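Local coordinates for protein mirolysin (Tannerella forsythia, PDB 6R7V) that probably cleaves proteins as a zinc metallopeptidase of the pappalysin family, seen here as a zymogen kept latent by a cysteine switch, at residues C6-N11 / G165-P170; R216-D221 / Y266-Y271; G224-T229 / D252-T257; D230-T235 / L277-Q282; P236-Y241 / P259-M264. The protein carries 1 engineered substitution. All blocks are in the same frame, centred on the assembly; numbering follows the deposited sequence.

Contact 1 (C6-N11 / G165-P170); sequences CGSELN and GYAQFP. With ZN (zinc ion), chain D.
Gly7 N donates a hydrogen bond to Gly165 O (3.1 Å), and from there segment 6-11 runs beside 165-170 in much the same sense, the two end-to-end directions 25° apart. Ser8 makes the next link: its OG reaches Ala167 O at 2.8 Å, arriving in the carbonyl plane on a lone pair. The same side chain lays CB against Phe169 CE1, 3.8 Å away. Leu10 comes at Phe169 from the opposite direction and puts CD1 over one face in a CH-pi contact, 3.8 Å from the ring centroid, while Ser8 O approaches the edge in the ring plane, 3.3 Å from CZ. The Phe169 ring also meets His211 of helix 203-212, and Leu10 leans on helix 20-32. In Cys6 the sulfur lies anti to the backbone N (chi1 177°), a setting that carries SG to the zinc ion at 2.2 Å, where His207, His211 and His217 complete the site. Ser8 N points back at Cys6 SG (3.4 Å), a hydrogen bond that probably helps the sulfur carry charge. With the cysteine sulfur, probably a thiolate, on the metal, the likely place of a catalytic water is filled: the chemistry of cysteine-switch latency.

Contact 2 (R216-D221 / Y266-Y271); sequences RHIWGD and YMDYTY. With ZN (zinc ion), chain D; CA (calcium ion), chain B.
Arg216 O rests on Met267 CB, 3.6 Å away, where the two segments first meet. His217 follows, with NE2 on the zinc ion at 2.0 Å. Its ND1 donates to Asp221 OD1 (2.7 Å), which lies in the ring plane and uses its syn lone pair, so the imidazole is fixed in rotation from both nitrogens. Tyr269 turns its edge to one face of this ring, planes at 71°; its hydroxyl bonds to Glu9. Ile218 N donates to Met267 O (3.1 Å), coming in from above the carbonyl plane, and Ile218 CG2 lies against the carboxylate of Asp268. Trp219 then makes a T-shaped pair with Tyr269, its CH2 poised over the middle of the phenol ring, centroids 4.6 Å apart. Trp219 O binds a calcium ion, within the type I turn from His217 to Gly220. Met267, whose side chain touches His207 and His211 of helix 203-212, sits as the methionine of a metzincin Met-turn does; just beyond it, the short, weakly bonded strand 269-270 runs parallel to strand 243-244.

Contact 3 (G224-T229 / D252-T257); sequences GSCSGT and DHCTNT. With CA (calcium ion), chain B.
A disulfide at the protein surface, Cys226 to Cys254, joins a calcium-binding loop to the loop at 252-257. Cys226 SG and Cys254 SG are 2.0 Å apart, with chi3 at -88°. Beside the bridge lies the His253 ring: Cys226 SG is over one face, 3.9 Å from the ring centroid, and Cys254 SG is above the same face nearer the rim. The edge of that ring is occupied too, since His253 NE2 donates to Gly224 O (2.8 Å), nearly along the C=O axis. The cystine and the imidazole thus hold both sides of Ser225, whose O is a ligand of the calcium ion at 2.3 Å. Across the bridge, Asp252 shapes its own end: OD1 accepts from Cys254 N (3.0 Å), which approaches from above the carboxylate plane, an Asx turn, and also from Thr255 N (3.1 Å), which extends it to an Asx motif. Its OD2 takes the N-H of Gly239, another calcium-site residue. On the calcium loop, Ser225 OG and Ser227 OG share a hydrogen bond of 2.6 Å.

Contact 4 (D230-T235 / L277-Q282); sequences DNIADT and LFTKGQ. With CA (calcium ion), chain C.
Hydrogen bonds from Asp234 to the start of helix 280-288 lead this contact. Its OD1 takes the hydroxyl proton of Thr279 OG1 at 2.6 Å and its OD2 the N-H of Gly281 at 2.9 Å, each met on the syn side some way out of the carboxylate plane. With CG between the backbone N and the carbonyl carbon (chi1 64°), the carboxylate is turned to the helix end so that both oxygens are used. Thr279 is also the N-cap: OG1 accepts from Gln282 N (3.1 Å) while Gln282 OE1 accepts from Thr279 N (2.8 Å), a capping box. Metal bonds occupy the other side of 230-235. The calcium ion is held by Asp230 OD1 (2.4 Å), Ile232 O, Thr235 O, Thr235 OG1 and four waters. Thr235 OG1 gives its proton to Asp230 OD2 (2.7 Å), on the syn lone pair, and water 2 carries that oxygen on to Gln282 NE2. Van der Waals packing fills in between: Thr235 CG2 meets Thr279 CG2 at 3.7 Å, and Ile232 lies over the first helical turn with CD1 against Gly281 O (3.7 Å). Asp234 brings a negative charge to the positive end of the helix, probably a favourable pairing, while Thr235 faces both ways, its hydroxyl on calcium and its methyl on the N-cap.

Contact 5 (P236-Y241 / P259-M264); sequences PNQGGY and PGVMFM. With CA (calcium ion), chain B.
Pro236 sets its CG against Gly260 O (3.5 Å) and its CD against Met262 CE (4.0 Å). Next to it, Gln238 passes across Val261 at about a right angle, its OE1 3.7 Å from Val261 CB. No direct hydrogen bond spans the segments; water 7 does that work, donating to Pro236 O (2.9 Å) and Gln238 OE1 (2.7 Å) and accepting from Met262 N (2.9 Å). Gln238 CG is anti to the backbone N (chi1 178°) and the chain stays extended beyond, which carries the amide to this water. The other end of that amide is held as well: NE2 donates to Gly240 O (3.0 Å) in the plane of the glutamine's own amide and bonds to Asp268. Further out, Met262, centre of an inverse gamma turn, leans on Phe92 of helix 90-93 and on Thr279. The backbone that carries this buried glutamine belongs to a loop calcium site of seven oxygens, in which Gln238 O and Gly239 O join Trp219 O, Ser225 O, the Asp222 carboxylate and water 1.

In the fold
Contacts 1 and 2 share the zinc ion, centres about 11 Å apart, and probably hydrogen-bond directly: Glu9 OE1 lies 2.7 Å from Tyr269 OH and Leu10 N 2.9 Å from Asp221 OD2, so the latency segment is fastened to the zinc-site loop as well as to the metal. One calcium ion, with water 1, belongs jointly to contacts 2, 3 and 5, whereas contact 4 has its own. Contacts 3 and 5, about 8 Å between centres, interlock through Thr255 OG1 and Asn237 O (2.6 Å). Contact 5 reaches contact 2 by Asp268 OD2 to Gln238 NE2 (2.9 Å) and packs Met262 on contact 4. Contact 3 stays about 21 Å, centre to centre, from contact 1.

Contact 1 (C6-N11 / G165-P170)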
# COMPACT_ATOMS: atom_id res chain seq x y z
N CYS A 6 6.80 -5.65 7.36
CA CYS A 6 5.93 -4.51 7.13
C CYS A 6 5.69 -3.78 8.41
O CYS A 6 5.46 -4.42 9.44
CB CYS A 6 4.63 -5.00 6.50
SG CYS A 6 3.40 -3.70 6.22
N GLY A 7 5.71 -2.46 8.37
CA GLY A 7 5.47 -1.68 9.58
C GLY A 7 4.02 -1.28 9.77
O GLY A 7 3.74 -0.41 10.61
N SER A 8 3.07 -1.90 9.03
CA SER A 8 1.67 -1.53 9.13
C SER A 8 0.76 -2.65 9.62
O SER A 8 -0.32 -2.85 9.09
CB SER A 8 1.16 -1.00 7.80
OG SER A 8 1.88 0.16 7.43
N GLU A 9 1.16 -3.30 10.70
CA GLU A 9 0.32 -4.30 11.33
C GLU A 9 -0.68 -3.60 12.24
O GLU A 9 -0.34 -2.60 12.87
CB GLU A 9 1.18 -5.30 12.12
CG GLU A 9 2.08 -6.17 11.25
CD GLU A 9 3.06 -7.12 11.92
OE1 GLU A 9 3.76 -7.85 11.18
OE2 GLU A 9 3.13 -7.13 13.17
N LEU A 10 -1.89 -4.16 12.36
CA LEU A 10 -2.92 -3.65 13.26
C LEU A 10 -3.43 -4.77 14.15
O LEU A 10 -4.48 -5.36 13.89
CB LEU A 10 -4.09 -2.98 12.52
CG LEU A 10 -3.79 -1.67 11.77
CD1 LEU A 10 -5.02 -1.21 10.99
CD2 LEU A 10 -3.35 -0.54 12.73
N ASN A 11 -2.64 -5.11 15.18
CA ASN A 11 -3.01 -6.14 16.13
C ASN A 11 -3.98 -5.53 17.11
O ASN A 11 -3.57 -4.82 18.03
CB ASN A 11 -1.76 -6.71 16.80
CG ASN A 11 -2.06 -7.86 17.73
OD1 ASN A 11 -3.11 -7.88 18.38
ND2 ASN A 11 -1.17 -8.84 17.78
N GLY A 165 8.89 -2.02 4.03
CA GLY A 165 8.06 -0.85 3.75
C GLY A 165 7.03 -0.64 4.83
O GLY A 165 6.83 -1.51 5.69
N TYR A 166 6.38 0.53 4.80
CA TYR A 166 5.28 0.82 5.71
C TYR A 166 4.39 1.90 5.13
O TYR A 166 4.83 2.70 4.29
CB TYR A 166 5.77 1.18 7.12
CG TYR A 166 6.48 2.51 7.26
CD1 TYR A 166 5.79 3.64 7.69
CD2 TYR A 166 7.86 2.61 7.08
CE1 TYR A 166 6.45 4.86 7.88
CE2 TYR A 166 8.53 3.81 7.29
CZ TYR A 166 7.82 4.92 7.71
OH TYR A 166 8.48 6.12 7.90
N ALA A 167 3.14 1.93 5.56
CA ALA A 167 2.17 2.90 5.08
C ALA A 167 1.48 3.55 6.24
O ALA A 167 1.39 2.96 7.32
CB ALA A 167 1.12 2.18 4.23
N GLN A 168 0.88 4.70 5.99
CA GLN A 168 0.03 5.33 6.98
C GLN A 168 -1.42 5.06 6.57
O GLN A 168 -1.79 5.25 5.41
CB GLN A 168 0.33 6.85 7.10
CG GLN A 168 -0.44 7.44 8.28
CD GLN A 168 -0.06 8.87 8.53
OE1 GLN A 168 1.01 9.14 9.06
NE2 GLN A 168 -0.92 9.79 8.17
N PHE A 169 -2.27 4.62 7.52
CA PHE A 169 -3.65 4.29 7.21
C PHE A 169 -4.55 5.52 7.11
O PHE A 169 -4.29 6.52 7.81
CB PHE A 169 -4.21 3.38 8.31
CG PHE A 169 -3.68 1.97 8.29
CD1 PHE A 169 -2.68 1.57 9.17
CD2 PHE A 169 -4.19 1.04 7.40
CE1 PHE A 169 -2.15 0.28 9.10
CE2 PHE A 169 -3.69 -0.27 7.37
CZ PHE A 169 -2.69 -0.65 8.24
N PRO A 170 -5.68 5.44 6.37
CA PRO A 170 -6.57 6.60 6.24
C PRO A 170 -7.16 7.11 7.54
O PRO A 170 -7.43 8.32 7.63
CB PRO A 170 -7.71 6.08 5.35
CG PRO A 170 -7.09 4.98 4.54
CD PRO A 170 -6.05 4.35 5.42
ZN ZN D . 1.62 -4.78 5.46

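Contact 2 (R216-D221 / Y266-Y271)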
# COMPACT_ATOMS: atom_id res chain seq x y z
N ARG A 216 -6.07 -4.19 5.34
CA ARG A 216 -5.29 -4.79 6.42
C ARG A 216 -4.69 -6.10 5.97
O ARG A 216 -5.18 -6.77 5.05
CB ARG A 216 -6.21 -5.09 7.60
CG ARG A 216 -6.81 -3.86 8.21
CD ARG A 216 -7.47 -4.22 9.50
NE ARG A 216 -8.28 -3.13 10.01
CZ ARG A 216 -8.87 -3.15 11.20
NH1 ARG A 216 -8.68 -4.17 12.02
NH2 ARG A 216 -9.63 -2.14 11.58
N HIS A 217 -3.69 -6.55 6.73
CA HIS A 217 -3.15 -7.89 6.50
C HIS A 217 -4.24 -8.92 6.52
O HIS A 217 -5.11 -8.90 7.40
CB HIS A 217 -2.12 -8.20 7.57
CG HIS A 217 -0.89 -7.39 7.40
ND1 HIS A 217 -0.14 -7.02 8.48
CD2 HIS A 217 -0.34 -6.88 6.28
CE1 HIS A 217 0.87 -6.31 7.99
NE2 HIS A 217 0.78 -6.16 6.68
N ILE A 218 -4.19 -9.84 5.55
CA ILE A 218 -5.29 -10.77 5.31
C ILE A 218 -5.54 -11.72 6.51
O ILE A 218 -6.67 -12.16 6.73
CB ILE A 218 -5.02 -11.55 4.02
CG1 ILE A 218 -6.23 -12.39 3.59
CG2 ILE A 218 -3.74 -12.43 4.12
CD1 ILE A 218 -6.16 -12.85 2.14
N TRP A 219 -4.49 -12.01 7.28
CA TRP A 219 -4.64 -12.92 8.43
C TRP A 219 -5.11 -12.22 9.72
O TRP A 219 -5.31 -12.91 10.74
CB TRP A 219 -3.35 -13.70 8.69
CG TRP A 219 -2.25 -12.86 9.24
CD1 TRP A 219 -1.93 -12.69 10.55
CD2 TRP A 219 -1.35 -12.04 8.49
NE1 TRP A 219 -0.89 -11.79 10.67
CE2 TRP A 219 -0.51 -11.39 9.42
CE3 TRP A 219 -1.13 -11.84 7.12
CZ2 TRP A 219 0.51 -10.51 9.02
CZ3 TRP A 219 -0.13 -10.96 6.73
CH2 TRP A 219 0.70 -10.33 7.67
N GLY A 220 -5.30 -10.91 9.70
CA GLY A 220 -5.86 -10.22 10.86
C GLY A 220 -4.93 -9.77 11.96
O GLY A 220 -5.41 -9.30 12.99
N ASP A 221 -3.61 -9.86 11.74
CA ASP A 221 -2.59 -9.39 12.67
C ASP A 221 -2.87 -9.88 14.08
O ASP A 221 -2.88 -9.10 15.02
CB ASP A 221 -2.55 -7.84 12.63
CG ASP A 221 -1.95 -7.30 11.34
OD1 ASP A 221 -0.88 -7.77 10.96
OD2 ASP A 221 -2.58 -6.41 10.72
N TYR A 266 -2.29 -9.86 -2.34
CA TYR A 266 -1.22 -8.90 -2.08
C TYR A 266 -1.07 -8.52 -0.62
O TYR A 266 0.01 -8.03 -0.23
CB TYR A 266 -1.45 -7.61 -2.88
CG TYR A 266 -1.51 -7.83 -4.38
CD1 TYR A 266 -0.46 -8.42 -5.06
CD2 TYR A 266 -2.63 -7.46 -5.12
CE1 TYR A 266 -0.53 -8.68 -6.43
CE2 TYR A 266 -2.70 -7.68 -6.50
CZ TYR A 266 -1.66 -8.30 -7.14
OH TYR A 266 -1.73 -8.54 -8.49
N MET A 267 -2.11 -8.71 0.21
CA MET A 267 -2.05 -8.32 1.61
C MET A 267 -1.56 -9.45 2.52
O MET A 267 -1.68 -9.34 3.74
CB MET A 267 -3.42 -7.81 2.07
CG MET A 267 -3.90 -6.58 1.26
SD MET A 267 -2.64 -5.28 0.95
CE MET A 267 -2.29 -4.75 2.65
N ASP A 268 -0.93 -10.48 1.93
CA ASP A 268 -0.25 -11.50 2.73
C ASP A 268 1.25 -11.11 2.77
O ASP A 268 1.61 -9.99 2.38
CB ASP A 268 -0.50 -12.93 2.18
CG ASP A 268 -0.42 -14.03 3.26
OD1 ASP A 268 0.30 -13.83 4.25
OD2 ASP A 268 -1.10 -15.05 3.11
N TYR A 269 2.13 -12.01 3.27
CA TYR A 269 3.57 -11.77 3.39
C TYR A 269 4.38 -12.64 2.45
O TYR A 269 5.58 -12.81 2.64
CB TYR A 269 4.06 -11.99 4.83
CG TYR A 269 3.91 -10.84 5.80
CD1 TYR A 269 3.44 -9.59 5.37
CD2 TYR A 269 4.29 -10.98 7.13
CE1 TYR A 269 3.39 -8.51 6.25
CE2 TYR A 269 4.21 -9.91 8.02
CZ TYR A 269 3.78 -8.67 7.57
OH TYR A 269 3.67 -7.63 8.46
N THR A 270 3.73 -13.19 1.42
CA THR A 270 4.40 -14.07 0.47
C THR A 270 5.34 -13.31 -0.50
O THR A 270 5.29 -12.08 -0.60
CB THR A 270 3.34 -14.85 -0.29
OG1 THR A 270 2.33 -13.97 -0.71
CG2 THR A 270 2.73 -15.96 0.56
N TYR A 271 6.19 -14.07 -1.21
CA TYR A 271 7.11 -13.52 -2.21
C TYR A 271 6.36 -12.79 -3.30
O TYR A 271 5.27 -13.21 -3.67
CB TYR A 271 7.92 -14.62 -2.88
CG TYR A 271 8.98 -15.30 -2.06
CD1 TYR A 271 9.44 -14.74 -0.86
CD2 TYR A 271 9.58 -16.46 -2.51
CE1 TYR A 271 10.47 -15.35 -0.13
CE2 TYR A 271 10.61 -17.07 -1.80
CZ TYR A 271 11.04 -16.52 -0.60
OH TYR A 271 12.05 -17.16 0.09
ZN ZN D . 1.62 -4.78 5.46
CA CA B . -5.73 -14.75 12.03
O HOH W 1 -8.04 -14.39 11.59

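Contact 3 (G224-T229 / D252-T257)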
# COMPACT_ATOMS: atom_id res chain seq x y z
N GLY A 224 -1.70 -15.55 14.64
CA GLY A 224 -2.05 -16.89 14.20
C GLY A 224 -3.41 -17.38 14.59
O GLY A 224 -3.79 -18.49 14.19
N SER A 225 -4.15 -16.62 15.39
CA SER A 225 -5.48 -17.05 15.78
C SER A 225 -6.50 -16.84 14.65
O SER A 225 -6.11 -16.42 13.56
CB SER A 225 -5.95 -16.36 17.06
OG SER A 225 -6.33 -15.02 16.77
N CYS A 226 -7.78 -17.15 14.89
CA CYS A 226 -8.86 -16.93 13.92
C CYS A 226 -9.75 -15.80 14.39
O CYS A 226 -10.86 -15.63 13.87
CB CYS A 226 -9.67 -18.21 13.71
SG CYS A 226 -8.67 -19.68 13.36
N SER A 227 -9.30 -15.05 15.37
CA SER A 227 -10.11 -14.01 16.00
C SER A 227 -10.01 -12.67 15.35
O SER A 227 -10.98 -11.91 15.39
CB SER A 227 -9.75 -13.88 17.47
OG SER A 227 -8.37 -13.61 17.65
N GLY A 228 -8.83 -12.37 14.77
CA GLY A 228 -8.60 -11.11 14.09
C GLY A 228 -9.26 -11.14 12.72
O GLY A 228 -9.63 -12.20 12.22
N THR A 229 -9.43 -9.97 12.14
CA THR A 229 -10.10 -9.91 10.84
C THR A 229 -9.49 -8.84 10.00
O THR A 229 -8.92 -7.89 10.55
CB THR A 229 -11.61 -9.61 11.04
OG1 THR A 229 -12.27 -9.57 9.77
CG2 THR A 229 -11.87 -8.29 11.80
N ASP A 252 -5.59 -24.13 6.82
CA ASP A 252 -5.10 -23.91 8.18
C ASP A 252 -6.24 -24.15 9.18
O ASP A 252 -7.30 -24.60 8.77
CB ASP A 252 -4.42 -22.54 8.35
CG ASP A 252 -5.26 -21.29 8.23
OD1 ASP A 252 -6.51 -21.40 8.23
OD2 ASP A 252 -4.66 -20.18 8.16
N HIS A 253 -6.04 -23.85 10.48
CA HIS A 253 -7.09 -24.11 11.47
C HIS A 253 -8.30 -23.14 11.36
O HIS A 253 -9.36 -23.47 11.89
CB HIS A 253 -6.54 -24.16 12.91
CG HIS A 253 -6.01 -22.88 13.47
ND1 HIS A 253 -6.37 -22.44 14.73
CD2 HIS A 253 -5.07 -22.03 12.97
CE1 HIS A 253 -5.68 -21.33 14.95
NE2 HIS A 253 -4.90 -21.04 13.91
N CYS A 254 -8.17 -22.00 10.62
CA CYS A 254 -9.28 -21.05 10.45
C CYS A 254 -10.16 -21.40 9.27
O CYS A 254 -11.38 -21.26 9.39
CB CYS A 254 -8.75 -19.63 10.32
SG CYS A 254 -7.66 -19.14 11.67
N THR A 255 -9.55 -21.80 8.13
CA THR A 255 -10.21 -22.30 6.91
C THR A 255 -9.56 -23.67 6.62
O THR A 255 -8.51 -23.75 5.97
CB THR A 255 -10.08 -21.29 5.74
OG1 THR A 255 -10.66 -20.05 6.12
CG2 THR A 255 -10.75 -21.81 4.47
N ASN A 256 -10.17 -24.74 7.13
CA ASN A 256 -9.55 -26.06 7.03
C ASN A 256 -9.96 -26.86 5.78
O ASN A 256 -9.55 -28.02 5.66
CB ASN A 256 -9.81 -26.88 8.31
CG ASN A 256 -11.26 -27.04 8.71
OD1 ASN A 256 -12.18 -26.85 7.91
ND2 ASN A 256 -11.48 -27.39 9.97
N THR A 257 -10.73 -26.27 4.86
CA THR A 257 -11.14 -26.97 3.64
C THR A 257 -10.67 -26.25 2.39
O THR A 257 -10.64 -25.01 2.37
CB THR A 257 -12.67 -27.17 3.58
OG1 THR A 257 -13.33 -25.89 3.59
CG2 THR A 257 -13.20 -28.04 4.70
CA CA B . -5.73 -14.75 12.03
O HOH W 1 -8.04 -14.39 11.59

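Contact 4 (D230-T235 / L277-Q282)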
# COMPACT_ATOMS: atom_id res chain seq x y z
N ASP A 230 -9.61 -8.97 8.67
CA ASP A 230 -9.20 -7.90 7.76
C ASP A 230 -10.44 -7.12 7.33
O ASP A 230 -10.34 -6.22 6.50
CB ASP A 230 -8.39 -8.44 6.56
CG ASP A 230 -9.15 -9.30 5.59
OD1 ASP A 230 -10.25 -9.81 5.96
OD2 ASP A 230 -8.66 -9.50 4.46
N ASN A 231 -11.62 -7.43 7.91
CA ASN A 231 -12.90 -6.77 7.61
C ASN A 231 -13.34 -6.97 6.16
O ASN A 231 -14.19 -6.23 5.67
CB ASN A 231 -12.90 -5.28 7.96
CG ASN A 231 -12.56 -5.03 9.41
OD1 ASN A 231 -11.62 -4.31 9.72
ND2 ASN A 231 -13.28 -5.66 10.33
N ILE A 232 -12.80 -8.00 5.48
CA ILE A 232 -13.20 -8.34 4.11
C ILE A 232 -13.83 -9.73 4.10
O ILE A 232 -13.16 -10.72 4.41
CB ILE A 232 -12.02 -8.25 3.13
CG1 ILE A 232 -11.26 -6.89 3.22
CG2 ILE A 232 -12.52 -8.52 1.70
CD1 ILE A 232 -12.00 -5.67 2.74
N ALA A 233 -15.14 -9.81 3.75
CA ALA A 233 -15.80 -11.11 3.79
C ALA A 233 -15.29 -12.12 2.74
O ALA A 233 -15.30 -13.33 3.02
CB ALA A 233 -17.31 -10.91 3.61
N ASP A 234 -14.80 -11.64 1.56
CA ASP A 234 -14.42 -12.62 0.55
C ASP A 234 -12.93 -13.04 0.64
O ASP A 234 -12.49 -13.88 -0.16
CB ASP A 234 -14.79 -12.18 -0.86
CG ASP A 234 -14.09 -10.95 -1.34
OD1 ASP A 234 -13.19 -10.45 -0.63
OD2 ASP A 234 -14.39 -10.50 -2.48
N THR A 235 -12.18 -12.56 1.67
CA THR A 235 -10.86 -13.10 1.94
C THR A 235 -11.09 -14.17 3.04
O THR A 235 -11.59 -13.83 4.14
CB THR A 235 -9.84 -12.03 2.34
OG1 THR A 235 -10.41 -11.27 3.40
CG2 THR A 235 -9.45 -11.16 1.17
N LEU A 277 -3.43 -11.25 -6.74
CA LEU A 277 -4.77 -10.67 -6.74
C LEU A 277 -5.09 -9.84 -5.53
O LEU A 277 -4.53 -10.02 -4.43
CB LEU A 277 -5.93 -11.72 -6.90
CG LEU A 277 -6.40 -12.42 -5.61
CD1 LEU A 277 -7.76 -13.10 -5.82
CD2 LEU A 277 -5.40 -13.47 -5.13
N PHE A 278 -6.04 -8.91 -5.79
CA PHE A 278 -6.91 -8.32 -4.79
C PHE A 278 -8.25 -8.96 -4.98
O PHE A 278 -8.56 -9.37 -6.11
CB PHE A 278 -7.09 -6.80 -4.94
CG PHE A 278 -5.90 -5.94 -4.56
CD1 PHE A 278 -5.48 -5.85 -3.23
CD2 PHE A 278 -5.27 -5.14 -5.51
CE1 PHE A 278 -4.44 -4.99 -2.87
CE2 PHE A 278 -4.22 -4.30 -5.16
CZ PHE A 278 -3.79 -4.26 -3.84
N THR A 279 -9.08 -8.99 -3.95
CA THR A 279 -10.44 -9.49 -4.15
C THR A 279 -11.41 -8.35 -4.50
O THR A 279 -11.10 -7.16 -4.28
CB THR A 279 -10.98 -10.18 -2.91
OG1 THR A 279 -11.20 -9.23 -1.86
CG2 THR A 279 -10.14 -11.32 -2.45
N LYS A 280 -12.62 -8.70 -4.96
CA LYS A 280 -13.65 -7.69 -5.18
C LYS A 280 -13.97 -6.92 -3.88
O LYS A 280 -14.21 -5.71 -3.92
CB LYS A 280 -14.92 -8.34 -5.71
CG LYS A 280 -14.73 -8.90 -7.13
CD LYS A 280 -15.92 -9.75 -7.56
CE LYS A 280 -15.70 -10.32 -8.94
NZ LYS A 280 -16.80 -11.26 -9.31
N GLY A 281 -14.01 -7.63 -2.75
CA GLY A 281 -14.28 -6.96 -1.47
C GLY A 281 -13.21 -5.97 -1.08
O GLY A 281 -13.51 -4.90 -0.52
N GLN A 282 -11.93 -6.31 -1.34
CA GLN A 282 -10.85 -5.37 -1.06
C GLN A 282 -10.97 -4.16 -1.98
O GLN A 282 -10.82 -3.05 -1.51
CB GLN A 282 -9.48 -6.05 -1.25
CG GLN A 282 -9.15 -7.06 -0.14
CD GLN A 282 -7.91 -7.85 -0.49
OE1 GLN A 282 -7.72 -8.26 -1.64
NE2 GLN A 282 -7.02 -8.03 0.50
CA CA C . -11.43 -11.87 5.62
O HOH W 2 -7.34 -7.40 3.30
O HOH W 3 -10.61 -12.08 8.04
O HOH W 4 -9.19 -12.95 5.66
O HOH W 5 -12.94 -13.41 6.59
O HOH W 6 -12.91 -10.61 7.27

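Contact 5 (P236-Y241 / P259-M264)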
# COMPACT_ATOMS: atom_id res chain seq x y z
N PRO A 236 -10.76 -15.45 2.75
CA PRO A 236 -10.97 -16.50 3.77
C PRO A 236 -10.29 -16.18 5.09
O PRO A 236 -9.17 -15.66 5.09
CB PRO A 236 -10.30 -17.73 3.14
CG PRO A 236 -10.35 -17.48 1.65
CD PRO A 236 -10.16 -15.99 1.51
N ASN A 237 -10.96 -16.49 6.22
CA ASN A 237 -10.39 -16.33 7.55
C ASN A 237 -9.09 -17.10 7.59
O ASN A 237 -9.01 -18.24 7.12
CB ASN A 237 -11.34 -16.83 8.62
CG ASN A 237 -10.99 -16.44 10.03
OD1 ASN A 237 -9.95 -15.86 10.31
ND2 ASN A 237 -11.87 -16.77 10.96
N GLN A 238 -8.05 -16.48 8.08
CA GLN A 238 -6.72 -17.06 7.99
C GLN A 238 -6.02 -16.95 9.34
O GLN A 238 -6.19 -15.95 10.02
CB GLN A 238 -5.96 -16.28 6.88
CG GLN A 238 -4.51 -16.71 6.63
CD GLN A 238 -3.90 -16.03 5.43
OE1 GLN A 238 -4.54 -15.80 4.40
NE2 GLN A 238 -2.64 -15.68 5.53
N GLY A 239 -5.25 -17.98 9.72
CA GLY A 239 -4.53 -17.99 11.00
C GLY A 239 -3.44 -16.93 11.05
O GLY A 239 -3.67 -15.81 11.50
N GLY A 240 -2.26 -17.31 10.58
CA GLY A 240 -1.11 -16.43 10.54
C GLY A 240 -0.72 -16.06 9.13
O GLY A 240 -1.41 -16.42 8.16
N TYR A 241 0.34 -15.30 8.99
CA TYR A 241 0.80 -14.92 7.68
C TYR A 241 1.44 -16.10 6.98
O TYR A 241 1.86 -17.07 7.61
CB TYR A 241 1.82 -13.75 7.75
CG TYR A 241 3.06 -14.03 8.59
CD1 TYR A 241 3.20 -13.49 9.87
CD2 TYR A 241 4.10 -14.80 8.09
CE1 TYR A 241 4.33 -13.76 10.64
CE2 TYR A 241 5.23 -15.09 8.86
CZ TYR A 241 5.33 -14.58 10.15
OH TYR A 241 6.45 -14.82 10.91
N PRO A 259 -10.81 -24.38 -1.09
CA PRO A 259 -9.53 -23.86 -1.61
C PRO A 259 -8.56 -23.28 -0.56
O PRO A 259 -7.48 -22.84 -0.94
CB PRO A 259 -9.97 -22.77 -2.59
CG PRO A 259 -11.28 -22.28 -2.04
CD PRO A 259 -11.94 -23.53 -1.50
N GLY A 260 -8.92 -23.29 0.72
CA GLY A 260 -8.02 -22.84 1.78
C GLY A 260 -7.83 -21.33 1.86
O GLY A 260 -8.75 -20.55 1.59
N VAL A 261 -6.63 -20.91 2.26
CA VAL A 261 -6.34 -19.50 2.46
C VAL A 261 -5.73 -18.86 1.22
O VAL A 261 -5.05 -19.49 0.42
CB VAL A 261 -5.49 -19.27 3.73
CG1 VAL A 261 -6.20 -19.84 4.98
CG2 VAL A 261 -4.08 -19.83 3.59
N MET A 262 -6.02 -17.58 1.05
CA MET A 262 -5.61 -16.84 -0.15
C MET A 262 -4.20 -16.26 0.02
O MET A 262 -4.00 -15.04 0.13
CB MET A 262 -6.65 -15.74 -0.41
CG MET A 262 -6.73 -15.34 -1.81
SD MET A 262 -7.98 -14.04 -1.93
CE MET A 262 -9.45 -14.96 -2.29
N PHE A 263 -3.21 -17.16 0.03
CA PHE A 263 -1.82 -16.75 0.29
C PHE A 263 -1.24 -15.93 -0.85
O PHE A 263 -0.19 -15.31 -0.66
CB PHE A 263 -0.94 -17.96 0.58
CG PHE A 263 -0.87 -18.97 -0.55
CD1 PHE A 263 -0.02 -18.76 -1.63
CD2 PHE A 263 -1.66 -20.11 -0.53
CE1 PHE A 263 0.04 -19.69 -2.67
CE2 PHE A 263 -1.59 -21.03 -1.56
CZ PHE A 263 -0.75 -20.81 -2.63
N MET A 264 -1.90 -15.92 -2.02
CA MET A 264 -1.46 -15.15 -3.20
C MET A 264 -2.11 -13.74 -3.24
O MET A 264 -1.96 -13.02 -4.22
CB MET A 264 -1.66 -15.94 -4.50
CG MET A 264 -3.10 -16.18 -4.97
SD MET A 264 -4.21 -17.08 -3.85
CE MET A 264 -3.35 -18.65 -3.73
CA CA B . -5.73 -14.75 12.03
O HOH W 7 -7.02 -16.05 3.25
O HOH W 1 -8.04 -14.39 11.59